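Local coordinates for protein 5-oxoprolinase subunit C (Escherichia coli, PDB 5DUD) that catalyses, as part of 5-oxoprolinase, the ATP-dependent cleavage of 5-oxoproline to L-glutamate, at residues 171-176 with 279-284; 232-237 with 259-264. All coordinates share one frame; numbering follows the deposited sequence.

Interaction 1: residues 171-176 with 279-284; sequences GNRIRA and HFVQCS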
loop_
_atom_site.group_PDB
_atom_site.type_symbol
_atom_site.label_atom_id
_atom_site.label_comp_id
_atom_site.label_asym_id
_atom_site.label_seq_id
_atom_site.Cartn_x
_atom_site.Cartn_y
_atom_site.Cartn_z
ATOM N N GLY A 171 -8.762 -7.337 19.570
ATOM C CA GLY A 171 -9.284 -8.697 19.595
ATOM C C GLY A 171 -8.852 -9.507 18.390
ATOM O O GLY A 171 -8.200 -8.979 17.485
ATOM N N ASN A 172 -9.215 -10.794 18.365
ATOM C CA ASN A 172 -8.883 -11.691 17.248
ATOM C C ASN A 172 -10.063 -11.825 16.260
ATOM O O ASN A 172 -9.832 -12.317 15.156
ATOM C CB ASN A 172 -8.410 -13.084 17.719
ATOM C CG ASN A 172 -9.299 -13.782 18.718
ATOM O OD1 ASN A 172 -10.254 -14.475 18.354
ATOM N ND2 ASN A 172 -8.999 -13.628 20.003
ATOM N N ARG A 173 -11.308 -11.408 16.633
ATOM C CA ARG A 173 -12.466 -11.454 15.729
ATOM C C ARG A 173 -12.484 -10.185 14.865
ATOM O O ARG A 173 -12.475 -9.083 15.409
ATOM C CB ARG A 173 -13.781 -11.612 16.507
ATOM C CG ARG A 173 -13.785 -12.851 17.393
ATOM C CD ARG A 173 -15.170 -13.378 17.709
ATOM N NE ARG A 173 -15.832 -13.990 16.551
ATOM C CZ ARG A 173 -15.560 -15.194 16.045
ATOM N NH1 ARG A 173 -14.608 -15.955 16.579
ATOM N NH2 ARG A 173 -16.237 -15.645 14.993
ATOM N N ILE A 174 -12.464 -10.344 13.531
ATOM C CA ILE A 174 -12.410 -9.231 12.578
ATOM C C ILE A 174 -13.551 -9.355 11.563
ATOM O O ILE A 174 -13.695 -10.387 10.918
ATOM C CB ILE A 174 -11.001 -9.228 11.908
ATOM C CG1 ILE A 174 -9.938 -8.642 12.875
ATOM C CG2 ILE A 174 -10.983 -8.473 10.571
ATOM C CD1 ILE A 174 -8.747 -9.503 13.065
ATOM N N ARG A 175 -14.346 -8.295 11.416
ATOM C CA ARG A 175 -15.474 -8.276 10.488
ATOM C C ARG A 175 -15.008 -8.087 9.047
ATOM O O ARG A 175 -14.407 -7.061 8.736
ATOM C CB ARG A 175 -16.462 -7.165 10.868
ATOM C CG ARG A 175 -17.275 -7.491 12.112
ATOM C CD ARG A 175 -18.088 -6.304 12.591
ATOM N NE ARG A 175 -17.241 -5.267 13.181
ATOM C CZ ARG A 175 -17.678 -4.107 13.666
ATOM N NH1 ARG A 175 -18.978 -3.818 13.648
ATOM N NH2 ARG A 175 -16.826 -3.231 14.183
ATOM N N ALA A 176 -15.262 -9.077 8.177
ATOM C CA ALA A 176 -14.903 -8.996 6.760
ATOM C C ALA A 176 -16.156 -9.104 5.903
ATOM O O ALA A 176 -17.095 -9.808 6.272
ATOM C CB ALA A 176 -13.903 -10.091 6.387
ATOM N N HIS A 279 -9.949 -14.876 13.674
ATOM C CA HIS A 279 -11.285 -15.318 13.253
ATOM C C HIS A 279 -11.944 -14.248 12.401
ATOM O O HIS A 279 -11.855 -13.063 12.723
ATOM C CB HIS A 279 -12.182 -15.633 14.461
ATOM C CG HIS A 279 -11.645 -16.704 15.360
ATOM N ND1 HIS A 279 -10.938 -16.393 16.506
ATOM C CD2 HIS A 279 -11.733 -18.050 15.256
ATOM C CE1 HIS A 279 -10.624 -17.549 17.066
ATOM N NE2 HIS A 279 -11.087 -18.576 16.352
ATOM N N PHE A 280 -12.621 -14.657 11.322
ATOM C CA PHE A 280 -13.340 -13.730 10.451
ATOM C C PHE A 280 -14.836 -13.804 10.752
ATOM O O PHE A 280 -15.378 -14.896 10.927
ATOM C CB PHE A 280 -13.071 -14.022 8.969
ATOM C CG PHE A 280 -11.665 -13.706 8.516
ATOM C CD1 PHE A 280 -11.230 -12.393 8.416
ATOM C CD2 PHE A 280 -10.795 -14.717 8.136
ATOM C CE1 PHE A 280 -9.937 -12.100 7.985
ATOM C CE2 PHE A 280 -9.503 -14.422 7.699
ATOM C CZ PHE A 280 -9.084 -13.116 7.626
ATOM N N VAL A 281 -15.493 -12.642 10.817
ATOM C CA VAL A 281 -16.928 -12.526 11.073
ATOM C C VAL A 281 -17.598 -12.008 9.794
ATOM O O VAL A 281 -17.137 -11.019 9.229
ATOM C CB VAL A 281 -17.191 -11.595 12.289
ATOM C CG1 VAL A 281 -18.674 -11.230 12.408
ATOM C CG2 VAL A 281 -16.692 -12.223 13.582
ATOM N N GLN A 282 -18.690 -12.648 9.346
ATOM C CA GLN A 282 -19.411 -12.189 8.146
ATOM C C GLN A 282 -20.190 -10.909 8.477
ATOM O O GLN A 282 -20.974 -10.890 9.430
ATOM C CB GLN A 282 -20.343 -13.276 7.603
ATOM C CG GLN A 282 -20.752 -13.042 6.144
ATOM C CD GLN A 282 -21.461 -14.217 5.505
ATOM O OE1 GLN A 282 -21.400 -15.358 5.977
ATOM N NE2 GLN A 282 -22.135 -13.964 4.392
ATOM N N CYS A 283 -19.927 -9.840 7.714
ATOM C CA CYS A 283 -20.460 -8.512 7.949
ATOM C C CYS A 283 -21.470 -8.106 6.876
ATOM O O CYS A 283 -21.729 -8.847 5.929
ATOM C CB CYS A 283 -19.298 -7.524 8.007
ATOM S SG CYS A 283 -19.749 -5.879 8.615
ATOM N N SER A 284 -22.027 -6.893 7.045
ATOM C CA SER A 284 -23.002 -6.252 6.158
ATOM C C SER A 284 -22.558 -4.808 5.843
ATOM O O SER A 284 -21.804 -4.204 6.608
ATOM C CB SER A 284 -24.385 -6.272 6.806
ATOM O OG SER A 284 -25.206 -5.188 6.402
#
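Arg173 to Ala176 pair in register with His279 to Gln282 as two parallel strands. This pairing joins the first and last strands of the otherwise antiparallel sheet in a domain of the cyclophilin-like clan. The backbone bonds form a ladder. His279 N donates to Asn172 O, and Ile174 N returns a bond to His279 O (2.9 Å). Val281 N then bonds Ile174 O, and Ala176 N bonds Val281 O. Past the strand, Cys283 N reaches Ala176 O.

Polar side chains gather at the start of the ladder. His279 ND1 donates to Asn172 OD1 at 2.7 Å, and the oxygen lies near the ring plane. The amide is turned 57° from the ring. Arg173 bends at chi3 (71°) and brings NH1 over one face of the His279 ring, while His279 CB sits over a face of the guanidinium. Arg173 NH1 is 3.3 Å from His279 CG, and the two planes are 28° apart. With an alanine here in place of the imidazole, Asn172 OD1 would probably lose this donor and Arg173 NH1 the ring face it rests on.

Apolar contacts divide between the faces. Val281 packs beside Arg175, whose guanidinium goes on to a salt bridge with Asp265. On the other face, Phe280 stacks with Phe193 and also meets Trp198. Phe280 CD1 lies 4.1 Å from Ala176 CB.

Interaction 2: residues 232-237 with 259-264; sequences GVVQVP and ACIIEA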
loop_
_atom_site.group_PDB
_atom_site.type_symbol
_atom_site.label_atom_id
_atom_site.label_comp_id
_atom_site.label_asym_id
_atom_site.label_seq_id
_atom_site.Cartn_x
_atom_site.Cartn_y
_atom_site.Cartn_z
ATOM N N GLY A 232 -6.725 -4.309 3.452
ATOM C CA GLY A 232 -7.828 -5.099 3.985
ATOM C C GLY A 232 -8.364 -6.168 3.055
ATOM O O GLY A 232 -9.088 -7.053 3.516
ATOM N N VAL A 233 -8.021 -6.116 1.751
ATOM C CA VAL A 233 -8.495 -7.104 0.780
ATOM C C VAL A 233 -7.761 -8.430 1.016
ATOM O O VAL A 233 -6.537 -8.444 1.135
ATOM C CB VAL A 233 -8.341 -6.608 -0.678
ATOM C CG1 VAL A 233 -8.668 -7.716 -1.676
ATOM C CG2 VAL A 233 -9.224 -5.390 -0.931
ATOM N N VAL A 234 -8.522 -9.527 1.114
ATOM C CA VAL A 234 -7.977 -10.859 1.354
ATOM C C VAL A 234 -7.892 -11.586 0.015
ATOM O O VAL A 234 -8.926 -11.955 -0.536
ATOM C CB VAL A 234 -8.836 -11.641 2.385
ATOM C CG1 VAL A 234 -8.133 -12.919 2.839
ATOM C CG2 VAL A 234 -9.171 -10.762 3.588
ATOM N N GLN A 235 -6.662 -11.791 -0.501
ATOM C CA GLN A 235 -6.419 -12.507 -1.755
ATOM C C GLN A 235 -6.111 -13.958 -1.469
ATOM O O GLN A 235 -5.449 -14.238 -0.469
ATOM C CB GLN A 235 -5.231 -11.909 -2.525
ATOM C CG GLN A 235 -5.248 -10.405 -2.715
ATOM C CD GLN A 235 -4.094 -9.985 -3.595
ATOM O OE1 GLN A 235 -4.279 -9.534 -4.728
ATOM N NE2 GLN A 235 -2.870 -10.160 -3.112
ATOM N N VAL A 236 -6.517 -14.874 -2.361
ATOM C CA VAL A 236 -6.244 -16.306 -2.214
ATOM C C VAL A 236 -5.490 -16.792 -3.461
ATOM O O VAL A 236 -6.128 -17.052 -4.476
ATOM C CB VAL A 236 -7.554 -17.106 -1.987
ATOM C CG1 VAL A 236 -7.258 -18.566 -1.650
ATOM C CG2 VAL A 236 -8.409 -16.458 -0.895
ATOM N N PRO A 237 -4.152 -16.974 -3.426
ATOM C CA PRO A 237 -3.451 -17.473 -4.624
ATOM C C PRO A 237 -3.748 -18.957 -4.933
ATOM O O PRO A 237 -4.688 -19.532 -4.385
ATOM C CB PRO A 237 -1.964 -17.257 -4.283
ATOM C CG PRO A 237 -1.941 -16.400 -3.068
ATOM C CD PRO A 237 -3.198 -16.712 -2.335
ATOM N N ALA A 259 -12.525 -11.958 0.344
ATOM C CA ALA A 259 -13.169 -11.039 1.287
ATOM C C ALA A 259 -12.382 -9.743 1.449
ATOM O O ALA A 259 -11.245 -9.646 0.988
ATOM C CB ALA A 259 -13.333 -11.720 2.637
ATOM N N CYS A 260 -13.003 -8.740 2.079
ATOM C CA CYS A 260 -12.378 -7.444 2.342
ATOM C C CYS A 260 -12.691 -7.024 3.768
ATOM O O CYS A 260 -13.862 -6.949 4.135
ATOM C CB CYS A 260 -12.839 -6.390 1.337
ATOM S SG CYS A 260 -11.983 -4.799 1.491
ATOM N N ILE A 261 -11.649 -6.798 4.578
ATOM C CA ILE A 261 -11.782 -6.382 5.975
ATOM C C ILE A 261 -12.176 -4.900 6.019
ATOM O O ILE A 261 -11.643 -4.090 5.253
ATOM C CB ILE A 261 -10.472 -6.670 6.757
ATOM C CG1 ILE A 261 -10.181 -8.190 6.773
ATOM C CG2 ILE A 261 -10.531 -6.130 8.192
ATOM C CD1 ILE A 261 -8.790 -8.509 6.763
ATOM N N ILE A 262 -13.132 -4.566 6.899
ATOM C CA ILE A 262 -13.642 -3.197 7.023
ATOM C C ILE A 262 -12.603 -2.314 7.721
ATOM O O ILE A 262 -11.880 -2.788 8.596
ATOM C CB ILE A 262 -15.034 -3.136 7.722
ATOM C CG1 ILE A 262 -15.001 -3.593 9.215
ATOM C CG2 ILE A 262 -16.054 -3.939 6.912
ATOM C CD1 ILE A 262 -16.242 -3.308 9.999
ATOM N N GLU A 263 -12.533 -1.036 7.321
ATOM C CA GLU A 263 -11.577 -0.056 7.856
ATOM C C GLU A 263 -11.661 0.111 9.393
ATOM O O GLU A 263 -10.638 0.383 10.017
ATOM C CB GLU A 263 -11.785 1.304 7.169
ATOM C CG GLU A 263 -10.714 2.341 7.471
ATOM C CD GLU A 263 -10.765 3.557 6.567
ATOM O OE1 GLU A 263 -11.010 4.671 7.084
ATOM O OE2 GLU A 263 -10.575 3.396 5.339
ATOM N N ALA A 264 -12.854 -0.078 9.994
ATOM C CA ALA A 264 -13.027 0.029 11.447
ATOM C C ALA A 264 -12.323 -1.112 12.212
ATOM O O ALA A 264 -11.995 -0.920 13.379
ATOM C CB ALA A 264 -14.511 0.043 11.797
#
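Gly232 and Ile261 meet through a nearly straight backbone bond. Ile261 N donates to Gly232 O at 2.8 Å, with 177° at the hydrogen. The second bond runs the other way, from Val234 N to Ala259 O at 2.7 Å. Between them, Val233 and Cys260 form a non-hydrogen-bonded pair. Val233 CG2 touches Cys260 SG at 3.7 Å. Cys260 SG stands anti to its own backbone N (chi1 -174°), which brings the sulfur alongside that methyl. Beyond the pair, Val234 CG2 crosses to Ile261 CD1 at 3.9 Å, on the face it shares with Ala259 CB.

Together these make a short antiparallel ladder between neighbouring strands of the mixed sheet. Gly232 sits at the end of the ladder with a positive phi (101°). At this phi a CB would also press on the carbonyl O of the residue before, and it would run into Ile261 O.

Strands on either side hold the pair in place, with backbone bonds from Gly232 and Val233 to Leu245 and from Cys260 to Leu177 of strand 173-178. Ile261 also packs on Val244, and Val234 on Pro242 and Ile258. Further out, the chain of another protein in the assembly packs an apolar side chain on Val233, the backbone of that chain lies against Cys260, and one of its acidic side chains accepts a hydrogen bond from Glu263 N.

In the fold
Of the strands in this mixed sheet, 173-178 comes first in the chain and waits about a hundred residues for its parallel partner in interaction 1. Within that long loop the chain forms 232-237, turns through strand 243-245, and comes back as 259-264, closing the shorter loop of interaction 2. The short loop is therefore contained in the long one, and the two do not cross. Strand 257-261 also neighbours strand 173-178, so the strands of both contacts run side by side in the order 277-282, 173-178, 257-261, 233-235. The contact centres are about 11 Å apart. They meet where Ile174 and Phe280 pack on Ile261, which joins the parallel pair to the antiparallel pair next to it.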